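Local coordinates for bifunctional GH43-CE protein (Bacteroides eggerthii, PDB 6MLY) that probably cleaves xylan-derived substrates through a family 43 glycoside hydrolase module, and carries a carbohydrate esterase module on the same chain, at residues A[645-649]-A[650-654]; A[720-723]-A[724-727]; A[777-780]-A[781-785]. One frame throughout, in Å; residues are numbered along the deposited sequence.

Interaction 1: A[645-649]-A[650-654]; sequences SYTIG and AKTVD
Tyr646 O is gripped by two donors from the facing strand. The stronger is the backbone N of Val653, 3.1 Å from Tyr646 O and almost in line with the carbonyl bond (172° at the oxygen); the second is a CA-H...O contact, with Thr652 CA 3.4 Å from Tyr646 O. One residue on, Thr647 and Thr652 form a non-hydrogen-bonded antiparallel pair, their CA atoms 4.2 Å apart, and here the side chains supply the polar link. Thr647 OG1 and Thr652 OG1 lie 2.9 Å apart, a hydrogen bond in which either hydroxyl may donate. Both residues set OG1 beside the backbone N (chi1 -60° in Thr647, -50° in Thr652), which brings the hydroxyls together on the exposed face, while the Thr652 methyl lies beside the Thr647 hydroxyl. Nearer the bend, Lys651 N donates to Ile648 O at 3.1 Å, and the return bond from Ile648 N to Lys651 O is weak. Gly649 takes a positive phi at the first corner of the bend, and Ala650 N is held by Asp710. The other face carries Tyr646, Ile648 and Val653, whose side chains all rest on Leu714 of helix 709-714. The whole is a beta hairpin with a two-residue loop, Gly649 and Ala650, closed by a type II' turn from Ile648 to Lys651, a surface excursion of the esterase module.

Interaction 2: A[720-723]-A[724-727]; sequences YIDK and NDPK. With NA (sodium ion), chain H.
A sodium site is built into the loop that leads from helix 709-714 to strand 727-733, and a type I beta turn from Asp722 to Asp725 brings its ligands together. The ion is bound by the main-chain Tyr720 O at 2.3 Å, by Asp722 OD1 at 2.5 Å, and by both oxygens of Asp725, OD1 at 2.8 Å and OD2 at 2.9 Å from the sodium. Thr639 O, at the end of helix 629-639, completes the set, so the loop is tied to that helix through the metal. Asp722 and Asp725 approach at about a right angle, with carboxylate planes 70° apart: Asp722 offers one oxygen, Asp725 its chelating pair. The remaining oxygen of Asp722 has a separate task. With CG turned between its backbone N and carbonyl carbon (chi1 77°), Asp722 OD2 accepts the backbone N of Asn724 at 2.7 Å, on the anti side and 32° out of the carboxylate plane, which makes an Asx turn within the beta turn. Asp722 N gives a weak bond to Asp725 OD2, so that oxygen serves both metal and main chain. On the far side of Tyr720, its hydroxyl is bonded to Leu714 O. All the ligands are oxygens, a hard set suited to sodium; the cation probably offsets the repulsion between two carboxylates that the turn holds together, and losing it would be likely to drive them apart.

Interaction 3: A[777-780]-A[781-785]; sequences TLKK and MIDFF
The carboxylate of Asp783 has the backbone carbonyl of Lys779 over one face, with Lys779 O 3.3 Å from Asp783 CG, while the ammonium group of Lys779 comes in at its OD2 end. That is a salt bridge one helical turn long, Lys779 NZ to Asp783 OD2 at 2.4 Å, a value to be read loosely at this resolution; the other oxygen, Asp783 OD1, lies 3.3 Å from NZ. The torsions explain the meeting. Asp783 keeps CG beside its backbone N (chi1 -74°), sending the carboxylate back over the preceding turn, and Lys779 starts with CG anti to its own N but bends at chi2 and again at chi4 (-68°), which brings NZ round to the acid. Without the carboxylate, as with an alanine here, the Lys779 ammonium would probably lose this counter-charge and its chain be freer to swing. The backbone keeps the usual i to i+4 helical bonds: Asp783 N reaches Lys779 O at 3.0 Å, and Phe784 N reaches Lys780 O at 3.1 Å. On another side of the helix, Leu778 CD1 touches Met781 CE at 4.3 Å, a light apolar contact. Lys780 turns instead to Glu759, with which it forms a salt bridge, and Thr777 OG1 is bonded to Asn774 N just ahead of the helix. Two layers receive the inward-facing side chains of this stretch of helix 775-789: Leu778, Met781 and Ile782 rest on helix 563-577, whereas Thr777 and the Phe784 ring lie against strands 727-733 and 757-763, and Phe785 reaches strand 671-675, as expected for a helix flanking the central sheet of an alpha/beta-hydrolase fold.

How the interactions relate
The three contacts follow one another along the esterase part of the chain, hairpin first, sodium loop next, helix last. Interactions 1 and 2 have centres about 20 Å apart and touch through the edge-to-face rings of Tyr646 and Tyr720, Tyr646 CG lying 3.5 Å from Tyr720 CE1, so the hairpin rests on the residue that also gives the metal a ligand. Interaction 2 is likewise about 20 Å from interaction 3, centre to centre, and Lys727 O, entering strand 727-733, lies 3.4 Å from Phe784 CZ. Interactions 1 and 3, with centres about 35 Å apart, do not touch. The sodium loop thus connects a surface hairpin with the helix-covered central sheet of the module.

Interaction 1: A[645-649]-A[650-654]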
loop_
_atom_site.group_PDB
_atom_site.type_symbol
_atom_site.label_atom_id
_atom_site.label_comp_id
_atom_site.label_asym_id
_atom_site.label_seq_id
_atom_site.Cartn_x
_atom_site.Cartn_y
_atom_site.Cartn_z
ATOM N N SER A 645 -1.728 40.435 -2.402
ATOM C CA SER A 645 -2.952 40.709 -3.165
ATOM C C SER A 645 -2.657 41.632 -4.354
ATOM O O SER A 645 -1.522 42.059 -4.554
ATOM C CB SER A 645 -4.028 41.282 -2.277
ATOM O OG SER A 645 -3.868 42.682 -2.127
ATOM N N TYR A 646 -3.700 41.903 -5.148
ATOM C CA TYR A 646 -3.640 42.854 -6.255
ATOM C C TYR A 646 -5.062 43.252 -6.673
ATOM O O TYR A 646 -6.015 42.505 -6.463
ATOM C CB TYR A 646 -2.857 42.266 -7.432
ATOM C CG TYR A 646 -2.195 43.296 -8.311
ATOM C CD1 TYR A 646 -2.673 43.569 -9.580
ATOM C CD2 TYR A 646 -1.091 44.006 -7.870
ATOM C CE1 TYR A 646 -2.069 44.516 -10.391
ATOM C CE2 TYR A 646 -0.476 44.960 -8.665
ATOM C CZ TYR A 646 -0.965 45.218 -9.934
ATOM O OH TYR A 646 -0.370 46.157 -10.730
ATOM N N THR A 647 -5.176 44.440 -7.275
ATOM C CA THR A 647 -6.450 45.053 -7.644
ATOM C C THR A 647 -6.324 45.689 -9.030
ATOM O O THR A 647 -5.556 46.609 -9.185
ATOM C CB THR A 647 -6.855 46.124 -6.622
ATOM O OG1 THR A 647 -6.973 45.474 -5.358
ATOM C CG2 THR A 647 -8.151 46.830 -6.956
ATOM N N ILE A 648 -7.070 45.168 -10.012
ATOM C CA ILE A 648 -7.280 45.837 -11.291
ATOM C C ILE A 648 -8.759 46.225 -11.381
ATOM O O ILE A 648 -9.634 45.439 -11.062
ATOM C CB ILE A 648 -6.829 44.971 -12.486
ATOM C CG1 ILE A 648 -5.304 44.823 -12.528
ATOM C CG2 ILE A 648 -7.374 45.526 -13.797
ATOM C CD1 ILE A 648 -4.777 44.003 -13.685
ATOM N N GLY A 649 -9.009 47.451 -11.842
ATOM C CA GLY A 649 -10.346 48.006 -11.914
ATOM C C GLY A 649 -11.061 47.880 -10.583
ATOM O O GLY A 649 -10.568 48.354 -9.568
ATOM N N ALA A 650 -12.210 47.202 -10.598
ATOM C CA ALA A 650 -13.095 47.100 -9.441
ATOM C C ALA A 650 -12.763 45.858 -8.597
ATOM O O ALA A 650 -13.195 45.760 -7.455
ATOM C CB ALA A 650 -14.526 47.070 -9.917
ATOM N N LYS A 651 -11.982 44.931 -9.162
ATOM C CA LYS A 651 -11.859 43.582 -8.652
ATOM C C LYS A 651 -10.500 43.383 -7.965
ATOM O O LYS A 651 -9.463 43.533 -8.582
ATOM C CB LYS A 651 -12.085 42.601 -9.807
ATOM C CG LYS A 651 -13.484 42.661 -10.416
ATOM C CD LYS A 651 -14.126 41.301 -10.656
ATOM C CE LYS A 651 -15.639 41.316 -10.546
ATOM N NZ LYS A 651 -16.232 40.042 -11.021
ATOM N N THR A 652 -10.543 43.027 -6.673
ATOM C CA THR A 652 -9.375 42.595 -5.886
ATOM C C THR A 652 -9.353 41.062 -5.814
ATOM O O THR A 652 -10.396 40.424 -5.929
ATOM C CB THR A 652 -9.408 43.206 -4.478
ATOM O OG1 THR A 652 -9.638 44.609 -4.612
ATOM C CG2 THR A 652 -8.140 42.965 -3.689
ATOM N N VAL A 653 -8.161 40.485 -5.612
ATOM C CA VAL A 653 -7.975 39.033 -5.605
ATOM C C VAL A 653 -6.799 38.671 -4.685
ATOM O O VAL A 653 -5.655 38.996 -4.976
ATOM C CB VAL A 653 -7.762 38.503 -7.037
ATOM C CG1 VAL A 653 -6.529 39.100 -7.697
ATOM C CG2 VAL A 653 -7.696 36.990 -7.086
ATOM N N ASP A 654 -7.103 37.996 -3.572
ATOM C CA ASP A 654 -6.104 37.463 -2.642
ATOM C C ASP A 654 -5.297 36.373 -3.363
ATOM O O ASP A 654 -5.840 35.330 -3.718
ATOM C CB ASP A 654 -6.794 36.927 -1.380
ATOM C CG ASP A 654 -5.868 36.482 -0.258
ATOM O OD1 ASP A 654 -4.689 36.176 -0.545
ATOM O OD2 ASP A 654 -6.338 36.438 0.901
#

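Interaction 2: A[720-723]-A[724-727]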
loop_
_atom_site.group_PDB
_atom_site.type_symbol
_atom_site.label_atom_id
_atom_site.label_comp_id
_atom_site.label_asym_id
_atom_site.label_seq_id
_atom_site.Cartn_x
_atom_site.Cartn_y
_atom_site.Cartn_z
ATOM N N TYR A 720 2.360 40.764 -13.373
ATOM C CA TYR A 720 3.156 40.800 -12.138
ATOM C C TYR A 720 4.662 40.655 -12.415
ATOM O O TYR A 720 5.424 40.371 -11.484
ATOM C CB TYR A 720 2.676 39.691 -11.191
ATOM C CG TYR A 720 1.180 39.640 -10.981
ATOM C CD1 TYR A 720 0.566 40.443 -10.032
ATOM C CD2 TYR A 720 0.375 38.797 -11.731
ATOM C CE1 TYR A 720 -0.806 40.418 -9.843
ATOM C CE2 TYR A 720 -0.997 38.757 -11.550
ATOM C CZ TYR A 720 -1.591 39.571 -10.601
ATOM O OH TYR A 720 -2.940 39.550 -10.406
ATOM N N ILE A 721 5.094 40.856 -13.669
ATOM C CA ILE A 721 6.510 40.690 -14.067
ATOM C C ILE A 721 7.330 41.905 -13.605
ATOM O O ILE A 721 6.939 43.055 -13.811
ATOM C CB ILE A 721 6.669 40.499 -15.589
ATOM C CG1 ILE A 721 5.894 39.292 -16.117
ATOM C CG2 ILE A 721 8.143 40.414 -15.957
ATOM C CD1 ILE A 721 5.859 39.215 -17.631
ATOM N N ASP A 722 8.510 41.627 -13.041
ATOM C CA ASP A 722 9.451 42.648 -12.624
ATOM C C ASP A 722 10.865 42.066 -12.753
ATOM O O ASP A 722 11.021 40.911 -13.135
ATOM C CB ASP A 722 9.101 43.161 -11.224
ATOM C CG ASP A 722 9.494 42.220 -10.101
ATOM O OD1 ASP A 722 8.588 41.560 -9.535
ATOM O OD2 ASP A 722 10.699 42.166 -9.794
ATOM N N LYS A 723 11.875 42.871 -12.410
ATOM C CA LYS A 723 13.290 42.565 -12.677
ATOM C C LYS A 723 13.773 41.438 -11.747
ATOM O O LYS A 723 14.679 40.679 -12.102
ATOM C CB LYS A 723 14.169 43.813 -12.499
ATOM C CG LYS A 723 13.560 45.151 -12.912
ATOM C CD LYS A 723 13.366 45.312 -14.408
ATOM C CE LYS A 723 12.562 46.543 -14.787
ATOM N NZ LYS A 723 12.659 46.850 -16.235
ATOM N N ASN A 724 13.159 41.333 -10.559
ATOM C CA ASN A 724 13.643 40.475 -9.461
ATOM C C ASN A 724 12.810 39.187 -9.340
ATOM O O ASN A 724 13.019 38.398 -8.416
ATOM C CB ASN A 724 13.669 41.259 -8.148
ATOM C CG ASN A 724 14.444 42.555 -8.269
ATOM O OD1 ASN A 724 13.942 43.623 -7.925
ATOM N ND2 ASN A 724 15.665 42.473 -8.772
ATOM N N ASP A 725 11.883 38.974 -10.285
ATOM C CA ASP A 725 11.176 37.710 -10.463
ATOM C C ASP A 725 12.192 36.667 -10.930
ATOM O O ASP A 725 13.316 37.015 -11.274
ATOM C CB ASP A 725 9.987 37.879 -11.419
ATOM C CG ASP A 725 8.824 38.674 -10.837
ATOM O OD1 ASP A 725 8.913 39.103 -9.665
ATOM O OD2 ASP A 725 7.822 38.849 -11.548
ATOM N N PRO A 726 11.870 35.352 -10.902
ATOM C CA PRO A 726 12.819 34.322 -11.332
ATOM C C PRO A 726 13.044 34.256 -12.851
ATOM O O PRO A 726 12.328 34.890 -13.617
ATOM C CB PRO A 726 12.176 33.004 -10.867
ATOM C CG PRO A 726 11.080 33.422 -9.911
ATOM C CD PRO A 726 10.616 34.772 -10.401
ATOM N N LYS A 727 14.042 33.464 -13.255
ATOM C CA LYS A 727 14.291 33.123 -14.652
ATOM C C LYS A 727 13.225 32.130 -15.131
ATOM O O LYS A 727 12.831 31.235 -14.386
ATOM C CB LYS A 727 15.690 32.516 -14.809
ATOM C CG LYS A 727 16.721 33.419 -15.469
ATOM C CD LYS A 727 17.093 34.644 -14.667
ATOM C CE LYS A 727 17.656 35.751 -15.537
ATOM N NZ LYS A 727 18.835 35.311 -16.326
HETATM NA NA NA H . 6.442 40.316 -9.468
#

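Interaction 3: A[777-780]-A[781-785]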
loop_
_atom_site.group_PDB
_atom_site.type_symbol
_atom_site.label_atom_id
_atom_site.label_comp_id
_atom_site.label_asym_id
_atom_site.label_seq_id
_atom_site.Cartn_x
_atom_site.Cartn_y
_atom_site.Cartn_z
ATOM N N THR A 777 13.739 18.919 -25.643
ATOM C CA THR A 777 12.976 19.897 -24.854
ATOM C C THR A 777 13.037 19.511 -23.371
ATOM O O THR A 777 13.260 20.367 -22.511
ATOM C CB THR A 777 11.531 20.035 -25.359
ATOM O OG1 THR A 777 11.096 18.804 -25.939
ATOM C CG2 THR A 777 11.374 21.133 -26.386
ATOM N N LEU A 778 12.850 18.217 -23.091
ATOM C CA LEU A 778 12.909 17.679 -21.729
ATOM C C LEU A 778 14.288 17.974 -21.121
ATOM O O LEU A 778 14.376 18.518 -20.027
ATOM C CB LEU A 778 12.619 16.172 -21.770
ATOM C CG LEU A 778 12.163 15.532 -20.457
ATOM C CD1 LEU A 778 10.741 15.952 -20.106
ATOM C CD2 LEU A 778 12.259 14.016 -20.540
ATOM N N LYS A 779 15.351 17.644 -21.861
ATOM C CA LYS A 779 16.738 17.772 -21.393
ATOM C C LYS A 779 17.068 19.234 -21.051
ATOM O O LYS A 779 17.872 19.493 -20.151
ATOM C CB LYS A 779 17.707 17.231 -22.451
ATOM C CG LYS A 779 19.149 17.044 -21.989
ATOM C CD LYS A 779 20.175 17.391 -23.051
ATOM C CE LYS A 779 21.606 17.176 -22.603
ATOM N NZ LYS A 779 22.010 18.128 -21.540
ATOM N N LYS A 780 16.459 20.187 -21.768
ATOM C CA LYS A 780 16.718 21.604 -21.534
ATOM C C LYS A 780 16.066 22.053 -20.223
ATOM O O LYS A 780 16.599 22.924 -19.542
ATOM C CB LYS A 780 16.242 22.451 -22.715
ATOM C CG LYS A 780 17.261 22.579 -23.838
ATOM C CD LYS A 780 16.721 23.275 -25.054
ATOM C CE LYS A 780 17.760 23.451 -26.138
ATOM N NZ LYS A 780 17.212 24.236 -27.269
ATOM N N MET A 781 14.918 21.458 -19.886
ATOM C CA MET A 781 14.232 21.720 -18.616
ATOM C C MET A 781 15.157 21.355 -17.447
ATOM O O MET A 781 15.307 22.126 -16.494
ATOM C CB MET A 781 12.939 20.904 -18.505
ATOM C CG MET A 781 12.142 21.207 -17.253
ATOM S SD MET A 781 10.640 20.219 -17.134
ATOM C CE MET A 781 11.346 18.620 -16.736
ATOM N N ILE A 782 15.771 20.170 -17.548
ATOM C CA ILE A 782 16.650 19.614 -16.522
ATOM C C ILE A 782 17.884 20.520 -16.377
ATOM O O ILE A 782 18.218 20.945 -15.269
ATOM C CB ILE A 782 17.034 18.158 -16.866
ATOM C CG1 ILE A 782 15.808 17.262 -17.076
ATOM C CG2 ILE A 782 17.969 17.578 -15.814
ATOM C CD1 ILE A 782 14.791 17.321 -15.960
ATOM N N ASP A 783 18.538 20.821 -17.505
ATOM C CA ASP A 783 19.800 21.567 -17.529
ATOM C C ASP A 783 19.610 22.975 -16.947
ATOM O O ASP A 783 20.530 23.514 -16.324
ATOM C CB ASP A 783 20.368 21.637 -18.948
ATOM C CG ASP A 783 20.973 20.330 -19.427
ATOM O OD1 ASP A 783 20.992 19.369 -18.638
ATOM O OD2 ASP A 783 21.427 20.287 -20.585
ATOM N N PHE A 784 18.421 23.555 -17.163
ATOM C CA PHE A 784 18.070 24.888 -16.660
ATOM C C PHE A 784 17.891 24.839 -15.135
ATOM O O PHE A 784 18.526 25.610 -14.409
ATOM C CB PHE A 784 16.829 25.423 -17.383
ATOM C CG PHE A 784 16.205 26.640 -16.749
ATOM C CD1 PHE A 784 16.963 27.769 -16.476
ATOM C CD2 PHE A 784 14.857 26.661 -16.428
ATOM C CE1 PHE A 784 16.389 28.882 -15.880
ATOM C CE2 PHE A 784 14.284 27.775 -15.838
ATOM C CZ PHE A 784 15.051 28.882 -15.564
ATOM N N PHE A 785 17.040 23.923 -14.653
ATOM C CA PHE A 785 16.801 23.770 -13.209
ATOM C C PHE A 785 18.129 23.485 -12.488
ATOM O O PHE A 785 18.357 24.002 -11.389
ATOM C CB PHE A 785 15.737 22.701 -12.938
ATOM C CG PHE A 785 14.312 23.137 -13.186
ATOM C CD1 PHE A 785 13.830 24.338 -12.683
ATOM C CD2 PHE A 785 13.438 22.333 -13.904
ATOM C CE1 PHE A 785 12.518 24.730 -12.908
ATOM C CE2 PHE A 785 12.125 22.726 -14.126
ATOM C CZ PHE A 785 11.665 23.921 -13.624
#